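Local atomic coordinates of hemolysin (Streptococcus suis, PDB entry 3HVN), a protein that probably lyses host cells by binding cholesterol-containing membranes, changing shape, and inserting as an oligomeric pore. Residues Tyr322-Asp327 with Val359-Ser364; Phe227-Tyr232 with Glu348-Gly353. The protein carries 1 engineered substitution. All coordinates share one frame; numbering follows the deposited sequence.

Contact 1. Residues Tyr322-Asp327 with Val359-Ser364; sequences YIFGGD and VPISYS. With CFH (1,1,1,3,3,3-hexafluoropropan-2-ol), chain B.
The ring of Phe-324 meets Val-359 and Ile-361 in a small, buried apolar contact, with no hydrogen bond across it, where the end of strand 318-324 faces the start of strand 359-367 in the cytolysin core. The two strands are not sheet partners: their short axes run at 114° and approach no closer than 9.7 Å, so side chains do most of the bridging. Phe-324 does this with its edge. Its CG stands between the backbone N and the carbonyl carbon (chi1 64°), which brings CD2 to 3.7 Å from Val-359 CG1, near the ring plane. CE2 is 3.8 Å from Ile-361 CG2, which approaches obliquely. A long flat ring suits this reach, and beta-branched partners offer methyls close to their own backbone. Val-359 CG1 lies 3.5 Å from Gly-325 CA; Gly-325 has a positive phi of 108° in an extended backbone, a conformation that side chains rarely tolerate. The chain then folds back at Gly-326, where a 2.9 Å bond from Asp-327 N to Gly-325 O fits a classic gamma turn, although Gly-326 and Asp-327 are poorly ordered. Asp-327, just after the turn, lines the hexafluoropropanol pocket with Thr-333 and Ile-345. Ile-361 and Ser-362 face Ser-273 in a classic beta bulge. The whole belongs to the strongly bent antiparallel core sheet of cholesterol-dependent cytolysins, at the glycine turn from strand 318-324 to strand 333-338.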
loop_
_atom_site.group_PDB
_atom_site.type_symbol
_atom_site.label_atom_id
_atom_site.label_comp_id
_atom_site.label_asym_id
_atom_site.label_seq_id
_atom_site.Cartn_x
_atom_site.Cartn_y
_atom_site.Cartn_z
ATOM N N TYR A 322 -13.593 -0.059 -5.629
ATOM C CA TYR A 322 -14.892 0.030 -4.977
ATOM C C TYR A 322 -15.108 1.474 -4.543
ATOM O O TYR A 322 -14.425 1.969 -3.645
ATOM C CB TYR A 322 -14.941 -0.900 -3.763
ATOM C CG TYR A 322 -16.223 -0.820 -2.965
ATOM C CD1 TYR A 322 -16.398 0.153 -1.990
ATOM C CD2 TYR A 322 -17.255 -1.724 -3.180
ATOM C CE1 TYR A 322 -17.567 0.228 -1.256
ATOM C CE2 TYR A 322 -18.427 -1.658 -2.451
ATOM C CZ TYR A 322 -18.577 -0.680 -1.490
ATOM O OH TYR A 322 -19.742 -0.611 -0.761
ATOM N N ILE A 323 -16.053 2.152 -5.189
ATOM C CA ILE A 323 -16.266 3.572 -4.938
ATOM C C ILE A 323 -17.659 3.858 -4.390
ATOM O O ILE A 323 -18.618 3.151 -4.704
ATOM C CB ILE A 323 -16.035 4.411 -6.221
ATOM C CG1 ILE A 323 -17.313 4.498 -7.063
ATOM C CG2 ILE A 323 -14.890 3.833 -7.040
ATOM C CD1 ILE A 323 -18.166 5.720 -6.772
ATOM N N PHE A 324 -17.763 4.896 -3.566
ATOM C CA PHE A 324 -19.064 5.368 -3.103
ATOM C C PHE A 324 -19.016 6.830 -2.664
ATOM O O PHE A 324 -18.057 7.273 -2.028
ATOM C CB PHE A 324 -19.625 4.472 -1.990
ATOM C CG PHE A 324 -18.798 4.460 -0.736
ATOM C CD1 PHE A 324 -17.776 3.539 -0.572
ATOM C CD2 PHE A 324 -19.056 5.356 0.288
ATOM C CE1 PHE A 324 -17.020 3.522 0.586
ATOM C CE2 PHE A 324 -18.305 5.343 1.447
ATOM C CZ PHE A 324 -17.286 4.423 1.597
ATOM N N GLY A 325 -20.060 7.572 -3.021
ATOM C CA GLY A 325 -20.132 8.991 -2.731
ATOM C C GLY A 325 -19.951 9.833 -3.979
ATOM O O GLY A 325 -19.321 9.399 -4.943
ATOM N N GLY A 326 -20.509 11.039 -3.962
ATOM C CA GLY A 326 -20.381 11.956 -5.081
ATOM C C GLY A 326 -21.337 11.654 -6.218
ATOM O O GLY A 326 -22.335 12.351 -6.401
ATOM N N ASP A 327 -21.030 10.614 -6.987
ATOM C CA ASP A 327 -21.861 10.229 -8.122
ATOM C C ASP A 327 -23.278 9.878 -7.683
ATOM O O ASP A 327 -24.243 10.132 -8.405
ATOM C CB ASP A 327 -21.235 9.053 -8.879
ATOM C CG ASP A 327 -21.133 7.797 -8.031
ATOM O OD1 ASP A 327 -21.034 7.915 -6.792
ATOM O OD2 ASP A 327 -21.147 6.689 -8.607
ATOM N N VAL A 359 -22.137 11.536 0.740
ATOM C CA VAL A 359 -22.354 10.384 1.609
ATOM C C VAL A 359 -21.228 10.282 2.636
ATOM O O VAL A 359 -20.078 10.599 2.332
ATOM C CB VAL A 359 -22.446 9.072 0.793
ATOM C CG1 VAL A 359 -21.063 8.476 0.578
ATOM C CG2 VAL A 359 -23.358 8.070 1.485
ATOM N N PRO A 360 -21.561 9.860 3.866
ATOM C CA PRO A 360 -20.546 9.683 4.909
ATOM C C PRO A 360 -19.492 8.672 4.476
ATOM O O PRO A 360 -19.846 7.550 4.120
ATOM C CB PRO A 360 -21.347 9.117 6.085
ATOM C CG PRO A 360 -22.744 9.559 5.847
ATOM C CD PRO A 360 -22.921 9.586 4.361
ATOM N N ILE A 361 -18.222 9.063 4.501
ATOM C CA ILE A 361 -17.147 8.152 4.121
ATOM C C ILE A 361 -16.157 7.937 5.264
ATOM O O ILE A 361 -15.322 7.034 5.212
ATOM C CB ILE A 361 -16.400 8.634 2.860
ATOM C CG1 ILE A 361 -15.503 9.828 3.182
ATOM C CG2 ILE A 361 -17.387 8.981 1.755
ATOM C CD1 ILE A 361 -14.674 10.288 2.002
ATOM N N SER A 362 -16.262 8.770 6.294
ATOM C CA SER A 362 -15.436 8.632 7.488
ATOM C C SER A 362 -16.032 9.439 8.635
ATOM O O SER A 362 -16.706 10.444 8.412
ATOM C CB SER A 362 -13.999 9.078 7.211
ATOM O OG SER A 362 -13.944 10.455 6.886
ATOM N N TYR A 363 -15.783 8.996 9.864
ATOM C CA TYR A 363 -16.343 9.655 11.037
ATOM C C TYR A 363 -15.481 9.433 12.275
ATOM O O TYR A 363 -14.600 8.573 12.287
ATOM C CB TYR A 363 -17.763 9.149 11.300
ATOM C CG TYR A 363 -17.818 7.723 11.802
ATOM C CD1 TYR A 363 -18.014 7.449 13.149
ATOM C CD2 TYR A 363 -17.670 6.653 10.931
ATOM C CE1 TYR A 363 -18.063 6.148 13.615
ATOM C CE2 TYR A 363 -17.717 5.348 11.387
ATOM C CZ TYR A 363 -17.914 5.102 12.730
ATOM O OH TYR A 363 -17.963 3.806 13.189
ATOM N N SER A 364 -15.744 10.216 13.317
ATOM C CA SER A 364 -15.025 10.081 14.579
ATOM C C SER A 364 -15.966 10.266 15.765
ATOM O O SER A 364 -16.943 11.013 15.684
ATOM C CB SER A 364 -13.874 11.087 14.654
ATOM O OG SER A 364 -14.351 12.417 14.564
HETATM F F7 CFH B . -18.030 4.701 -14.048
HETATM C C1 CFH B . -17.956 5.922 -13.552
HETATM F F5 CFH B . -16.689 6.248 -13.371
HETATM F F6 CFH B . -18.511 6.770 -14.397
HETATM C C2 CFH B . -18.696 5.971 -12.220
HETATM O O4 CFH B . -18.352 4.818 -11.441
HETATM C C3 CFH B . -18.318 7.233 -11.451
HETATM F F10 CFH B . -18.398 8.282 -12.249
HETATM F F8 CFH B . -17.084 7.120 -10.995
HETATM F F9 CFH B . -19.144 7.390 -10.435
#

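Contact 2. Residues Phe227-Tyr232 with Glu348-Gly353; sequences FKQIYY and EGARYG
Gln-229 and Tyr-231 converge on Ala-350 O, so two side chains of core strand 221-236 bind a carbonyl at the C-terminal end of helix 339-350. This joins helix to sheet in the cytolysin core. Gln-229 NE2 donates at 2.7 Å, with an N-H...O angle of 149°, and comes from above the carbonyl plane. Tyr-231 OH donates a longer bond of 3.2 Å from the opposite face of that plane, so the oxygen is gripped from both sides. Glutamine suits its place because it supplies an amide N-H at the end of an extended chain, with CG anti to the backbone N (chi1 -179°). Tyrosine carries its hydroxyl at the far end of a rigid ring, which lets it reach the helix end, where Ala-350 O lies near the ring plane at its edge. Ala-350, with its small methyl, lets the amide lie close, CB being 3.8 Å from Gln-229 NE2. In the second shell, Arg-276 NH1 weakly hydrogen-bonds Gln-229 OE1, which probably helps to set which way the amide is turned. Tyr-231 and Tyr-232 both face Tyr-274 in a classic beta bulge. Over one face of the Tyr-231 ring, toward the rim, sits Gln-229 O, 3.9 Å above the plane.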
loop_
_atom_site.group_PDB
_atom_site.type_symbol
_atom_site.label_atom_id
_atom_site.label_comp_id
_atom_site.label_asym_id
_atom_site.label_seq_id
_atom_site.Cartn_x
_atom_site.Cartn_y
_atom_site.Cartn_z
ATOM N N PHE A 227 -8.481 5.909 -1.372
ATOM C CA PHE A 227 -8.524 7.280 -1.848
ATOM C C PHE A 227 -9.808 7.950 -1.383
ATOM O O PHE A 227 -10.883 7.721 -1.944
ATOM C CB PHE A 227 -8.423 7.329 -3.373
ATOM C CG PHE A 227 -8.358 8.721 -3.931
ATOM C CD1 PHE A 227 -9.499 9.349 -4.402
ATOM C CD2 PHE A 227 -7.154 9.405 -3.983
ATOM C CE1 PHE A 227 -9.441 10.631 -4.915
ATOM C CE2 PHE A 227 -7.089 10.688 -4.494
ATOM C CZ PHE A 227 -8.234 11.301 -4.961
ATOM N N LYS A 228 -9.690 8.763 -0.341
ATOM C CA LYS A 228 -10.818 9.541 0.145
ATOM C C LYS A 228 -10.763 10.955 -0.417
ATOM O O LYS A 228 -9.688 11.533 -0.574
ATOM C CB LYS A 228 -10.848 9.566 1.675
ATOM C CG LYS A 228 -11.630 8.416 2.295
ATOM C CD LYS A 228 -11.616 8.481 3.815
ATOM C CE LYS A 228 -10.468 7.672 4.400
ATOM N NZ LYS A 228 -9.157 8.009 3.782
ATOM N N GLN A 229 -11.932 11.499 -0.726
ATOM C CA GLN A 229 -12.037 12.828 -1.303
ATOM C C GLN A 229 -13.118 13.598 -0.563
ATOM O O GLN A 229 -14.266 13.654 -1.006
ATOM C CB GLN A 229 -12.380 12.725 -2.790
ATOM C CG GLN A 229 -12.497 14.057 -3.506
ATOM C CD GLN A 229 -12.877 13.895 -4.963
ATOM O OE1 GLN A 229 -12.926 12.781 -5.485
ATOM N NE2 GLN A 229 -13.150 15.010 -5.630
ATOM N N ILE A 230 -12.754 14.184 0.573
ATOM C CA ILE A 230 -13.739 14.851 1.414
ATOM C C ILE A 230 -14.141 16.207 0.844
ATOM O O ILE A 230 -13.291 17.059 0.556
ATOM C CB ILE A 230 -13.265 14.991 2.881
ATOM C CG1 ILE A 230 -14.389 14.598 3.834
ATOM C CG2 ILE A 230 -12.798 16.402 3.178
ATOM C CD1 ILE A 230 -14.956 13.234 3.556
ATOM N N TYR A 231 -15.447 16.381 0.665
ATOM C CA TYR A 231 -16.012 17.638 0.198
ATOM C C TYR A 231 -16.282 18.557 1.381
ATOM O O TYR A 231 -15.983 19.748 1.331
ATOM C CB TYR A 231 -17.307 17.398 -0.581
ATOM C CG TYR A 231 -17.110 16.720 -1.918
ATOM C CD1 TYR A 231 -17.593 15.440 -2.148
ATOM C CD2 TYR A 231 -16.442 17.364 -2.952
ATOM C CE1 TYR A 231 -17.416 14.818 -3.369
ATOM C CE2 TYR A 231 -16.259 16.750 -4.176
ATOM C CZ TYR A 231 -16.749 15.478 -4.379
ATOM O OH TYR A 231 -16.569 14.862 -5.597
ATOM N N TYR A 232 -16.854 17.999 2.445
ATOM C CA TYR A 232 -17.071 18.775 3.664
ATOM C C TYR A 232 -16.980 17.917 4.923
ATOM O O TYR A 232 -16.737 16.715 4.849
ATOM C CB TYR A 232 -18.399 19.539 3.611
ATOM C CG TYR A 232 -19.637 18.671 3.548
ATOM C CD1 TYR A 232 -20.290 18.274 4.707
ATOM C CD2 TYR A 232 -20.162 18.265 2.329
ATOM C CE1 TYR A 232 -21.426 17.490 4.655
ATOM C CE2 TYR A 232 -21.299 17.479 2.267
ATOM C CZ TYR A 232 -21.927 17.095 3.433
ATOM O OH TYR A 232 -23.057 16.311 3.376
ATOM N N GLU A 348 -12.446 11.516 -13.633
ATOM C CA GLU A 348 -13.871 11.694 -13.900
ATOM C C GLU A 348 -14.695 11.446 -12.644
ATOM O O GLU A 348 -15.910 11.616 -12.650
ATOM C CB GLU A 348 -14.337 10.755 -15.014
ATOM C CG GLU A 348 -13.786 11.086 -16.387
ATOM C CD GLU A 348 -14.126 10.025 -17.414
ATOM O OE1 GLU A 348 -15.095 9.267 -17.190
ATOM O OE2 GLU A 348 -13.427 9.948 -18.444
ATOM N N GLY A 349 -14.029 11.034 -11.570
ATOM C CA GLY A 349 -14.698 10.792 -10.305
ATOM C C GLY A 349 -14.393 11.870 -9.283
ATOM O O GLY A 349 -15.017 11.936 -8.222
ATOM N N ALA A 350 -13.433 12.729 -9.612
ATOM C CA ALA A 350 -13.001 13.781 -8.700
ATOM C C ALA A 350 -13.816 15.060 -8.863
ATOM O O ALA A 350 -14.506 15.483 -7.938
ATOM C CB ALA A 350 -11.525 14.070 -8.904
ATOM N N ARG A 351 -13.726 15.673 -10.039
ATOM C CA ARG A 351 -14.406 16.940 -10.292
ATOM C C ARG A 351 -15.626 16.787 -11.202
ATOM O O ARG A 351 -15.962 17.694 -11.966
ATOM C CB ARG A 351 -13.426 17.960 -10.871
ATOM C CG ARG A 351 -12.298 17.341 -11.679
ATOM C CD ARG A 351 -11.101 18.272 -11.735
ATOM N NE ARG A 351 -9.879 17.577 -12.130
ATOM C CZ ARG A 351 -8.656 18.080 -11.993
ATOM N NH1 ARG A 351 -8.485 19.286 -11.467
ATOM N NH2 ARG A 351 -7.602 17.374 -12.380
ATOM N N TYR A 352 -16.291 15.640 -11.105
ATOM C CA TYR A 352 -17.490 15.377 -11.891
ATOM C C TYR A 352 -18.686 15.186 -10.965
ATOM O O TYR A 352 -19.838 15.279 -11.390
ATOM C CB TYR A 352 -17.291 14.135 -12.762
ATOM C CG TYR A 352 -18.255 14.023 -13.921
ATOM C CD1 TYR A 352 -17.904 14.471 -15.187
ATOM C CD2 TYR A 352 -19.515 13.463 -13.752
ATOM C CE1 TYR A 352 -18.778 14.370 -16.251
ATOM C CE2 TYR A 352 -20.398 13.358 -14.810
ATOM C CZ TYR A 352 -20.023 13.812 -16.058
ATOM O OH TYR A 352 -20.897 13.710 -17.117
ATOM N N GLY A 353 -18.403 14.920 -9.695
ATOM C CA GLY A 353 -19.445 14.737 -8.702
ATOM C C GLY A 353 -20.116 16.047 -8.339
ATOM O O GLY A 353 -20.167 16.972 -9.149
#

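Contacts 1 and 2 have centres 9 Å apart and meet through Ile-361: its CD1 packs against Ile-230 CD1 and lies 3.6 Å from Lys-228 CG. Ile-361 thus serves Phe-324 with one branch and strand 221-236 with the other. Their segments alternate along the chain, and helix 339-350 of contact 2 runs on through a short connection into strand 359-367 of contact 1. Both also border the bound hexafluoropropanol. Asp-327 of contact 1 has its OD2 modelled 2.8 Å from CFH F9, an approach of two electron-rich atoms not to be read as a bond. In contact 2, Gly-349 CA is 4.4 Å from CFH F8. The two contacts therefore flank one ligand site beside the core sheet.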